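GNAT family acetyltransferase (Mycobacterium smegmatis, PDB 6C30) probably transfers an acetyl group from acetyl-coenzyme A to an amino group, as a RimJ-type N-acetyltransferase of the GNAT family. Local coordinates at residues V32-A37 and I74-R79. Residues are numbered along the deposited sequence; the frame is centred on the assembly and turned at random. Where two conformers were deposited one is given.
Sequences VRMRDA and ICSGLR
A bend at chi3 (62°) brings the guanidinium of Arg79 to the carbonyl of Val32, while Cys75, with SG anti to the backbone N (chi1 -174°), rests its sulfur against the Arg33 backbone. Arg79 donates an N-H from NH1 to the carbonyl oxygen of Val32, with NH1 and O 2.9 Å apart. NH1 lies almost on the extension of that C=O bond, yet the N-H bends to 138° and the oxygen sits somewhat off the guanidinium plane, near its edge. The stem of Arg79 runs past Val32 in the opposite sense, with its CG 4.0 Å from Val32 CG2. That same methyl also meets Cys75 SG and, more loosely, Leu78 CB. The thiol sulfur lies 3.6 Å from Arg33 C. Met34 lays SD 3.9 Å from Cys75 CB. Arg33 N donates to Asp36 OD2 at 3.0 Å from above the carboxylate plane; this bond and the return bond from Asp36 N to Arg33 O together close the turn, and OD2 also pairs with Arg30. Helix 71-83 thus packs on the loop joining strand 25-31 to helix 37-46 and leads on to strand 88-94, antiparallel to 25-31, as in the N-terminal strand-helix-helix-strand unit of the GNAT fold.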
loop_
_atom_site.group_PDB
_atom_site.type_symbol
_atom_site.label_atom_id
_atom_site.label_comp_id
_atom_site.label_asym_id
_atom_site.label_seq_id
_atom_site.Cartn_x
_atom_site.Cartn_y
_atom_site.Cartn_z
ATOM N N VAL A 32 4.394 3.464 10.114
ATOM C CA VAL A 32 5.810 3.796 9.948
ATOM C C VAL A 32 6.661 2.529 9.992
ATOM O O VAL A 32 6.333 1.566 10.701
ATOM C CB VAL A 32 6.331 4.774 11.042
ATOM C CG1 VAL A 32 5.703 6.158 10.910
ATOM C CG2 VAL A 32 6.110 4.209 12.439
ATOM N N ARG A 33 7.755 2.534 9.246
ATOM C CA ARG A 33 8.668 1.397 9.281
ATOM C C ARG A 33 10.093 1.867 9.043
ATOM O O ARG A 33 10.329 2.993 8.562
ATOM C CB ARG A 33 8.255 0.337 8.256
ATOM C CG ARG A 33 8.322 0.811 6.824
ATOM C CD ARG A 33 7.707 -0.237 5.880
ATOM N NE ARG A 33 7.551 0.348 4.558
ATOM C CZ ARG A 33 6.447 0.289 3.818
ATOM N NH1 ARG A 33 5.349 -0.338 4.233
ATOM N NH2 ARG A 33 6.452 0.881 2.641
ATOM N N MET A 34 11.056 1.012 9.382
ATOM C CA MET A 34 12.461 1.405 9.300
ATOM C C MET A 34 12.906 1.820 7.901
ATOM O O MET A 34 13.721 2.729 7.757
ATOM C CB MET A 34 13.374 0.272 9.818
ATOM C CG MET A 34 13.172 -0.043 11.285
ATOM S SD MET A 34 13.647 1.355 12.316
ATOM C CE MET A 34 13.061 0.824 13.905
ATOM N N ARG A 35 12.361 1.181 6.867
ATOM C CA ARG A 35 12.755 1.503 5.504
ATOM C C ARG A 35 12.306 2.895 5.053
ATOM O O ARG A 35 12.696 3.346 3.981
ATOM C CB ARG A 35 12.212 0.449 4.536
ATOM C CG ARG A 35 12.931 -0.896 4.616
ATOM C CD ARG A 35 13.684 -1.157 3.325
ATOM N NE ARG A 35 14.610 -2.281 3.417
ATOM C CZ ARG A 35 14.299 -3.538 3.123
ATOM N NH1 ARG A 35 13.060 -3.852 2.745
ATOM N NH2 ARG A 35 15.222 -4.486 3.221
ATOM N N ASP A 36 11.535 3.589 5.889
ATOM C CA ASP A 36 11.150 4.957 5.562
ATOM C C ASP A 36 12.265 5.971 5.769
ATOM O O ASP A 36 12.073 7.142 5.450
ATOM C CB ASP A 36 9.943 5.384 6.397
ATOM C CG ASP A 36 8.667 4.665 5.998
ATOM O OD1 ASP A 36 8.500 4.388 4.782
ATOM O OD2 ASP A 36 7.843 4.398 6.904
ATOM N N ALA A 37 13.412 5.552 6.312
ATOM C CA ALA A 37 14.456 6.509 6.681
ATOM C C ALA A 37 14.839 7.419 5.529
ATOM O O ALA A 37 14.943 8.638 5.704
ATOM C CB ALA A 37 15.688 5.785 7.203
ATOM N N ILE A 74 13.842 7.067 16.236
ATOM C CA ILE A 74 12.547 7.738 16.202
ATOM C C ILE A 74 11.437 6.738 15.875
ATOM O O ILE A 74 10.412 6.657 16.571
ATOM C CB ILE A 74 12.569 8.895 15.188
ATOM C CG1 ILE A 74 13.507 9.999 15.687
ATOM C CG2 ILE A 74 11.161 9.429 14.939
ATOM C CD1 ILE A 74 13.806 11.073 14.665
ATOM N N CYS A 75 11.665 5.942 14.834
ATOM C CA CYS A 75 10.703 4.942 14.427
ATOM C C CYS A 75 10.473 3.914 15.543
ATOM O O CYS A 75 9.338 3.547 15.831
ATOM C CB CYS A 75 11.190 4.270 13.143
ATOM S SG CYS A 75 10.022 3.121 12.422
ATOM N N SER A 76 11.557 3.451 16.165
ATOM C CA SER A 76 11.420 2.498 17.266
ATOM C C SER A 76 10.597 3.084 18.417
ATOM O O SER A 76 9.743 2.400 18.990
ATOM C CB SER A 76 12.794 2.053 17.775
ATOM O OG SER A 76 13.380 1.097 16.905
ATOM N N GLY A 77 10.843 4.349 18.742
ATOM C CA GLY A 77 10.086 5.001 19.797
ATOM C C GLY A 77 8.606 5.105 19.475
ATOM O O GLY A 77 7.756 4.851 20.331
ATOM N N LEU A 78 8.291 5.509 18.242
ATOM C CA LEU A 78 6.892 5.584 17.812
ATOM C C LEU A 78 6.205 4.230 17.887
ATOM O O LEU A 78 5.085 4.111 18.375
ATOM C CB LEU A 78 6.794 6.126 16.381
ATOM C CG LEU A 78 7.194 7.593 16.216
ATOM C CD1 LEU A 78 7.325 7.957 14.739
ATOM C CD2 LEU A 78 6.192 8.510 16.910
ATOM N N ARG A 79 6.891 3.203 17.398
ATOM C CA ARG A 79 6.330 1.864 17.397
ATOM C C ARG A 79 6.195 1.304 18.818
ATOM O O ARG A 79 5.243 0.569 19.102
ATOM C CB ARG A 79 7.177 0.948 16.510
ATOM C CG ARG A 79 7.060 1.327 15.025
ATOM C CD ARG A 79 7.768 0.352 14.102
ATOM N NE ARG A 79 7.182 -0.974 14.205
ATOM C CZ ARG A 79 6.185 -1.421 13.447
ATOM N NH1 ARG A 79 5.645 -0.657 12.498
ATOM N NH2 ARG A 79 5.726 -2.644 13.645
#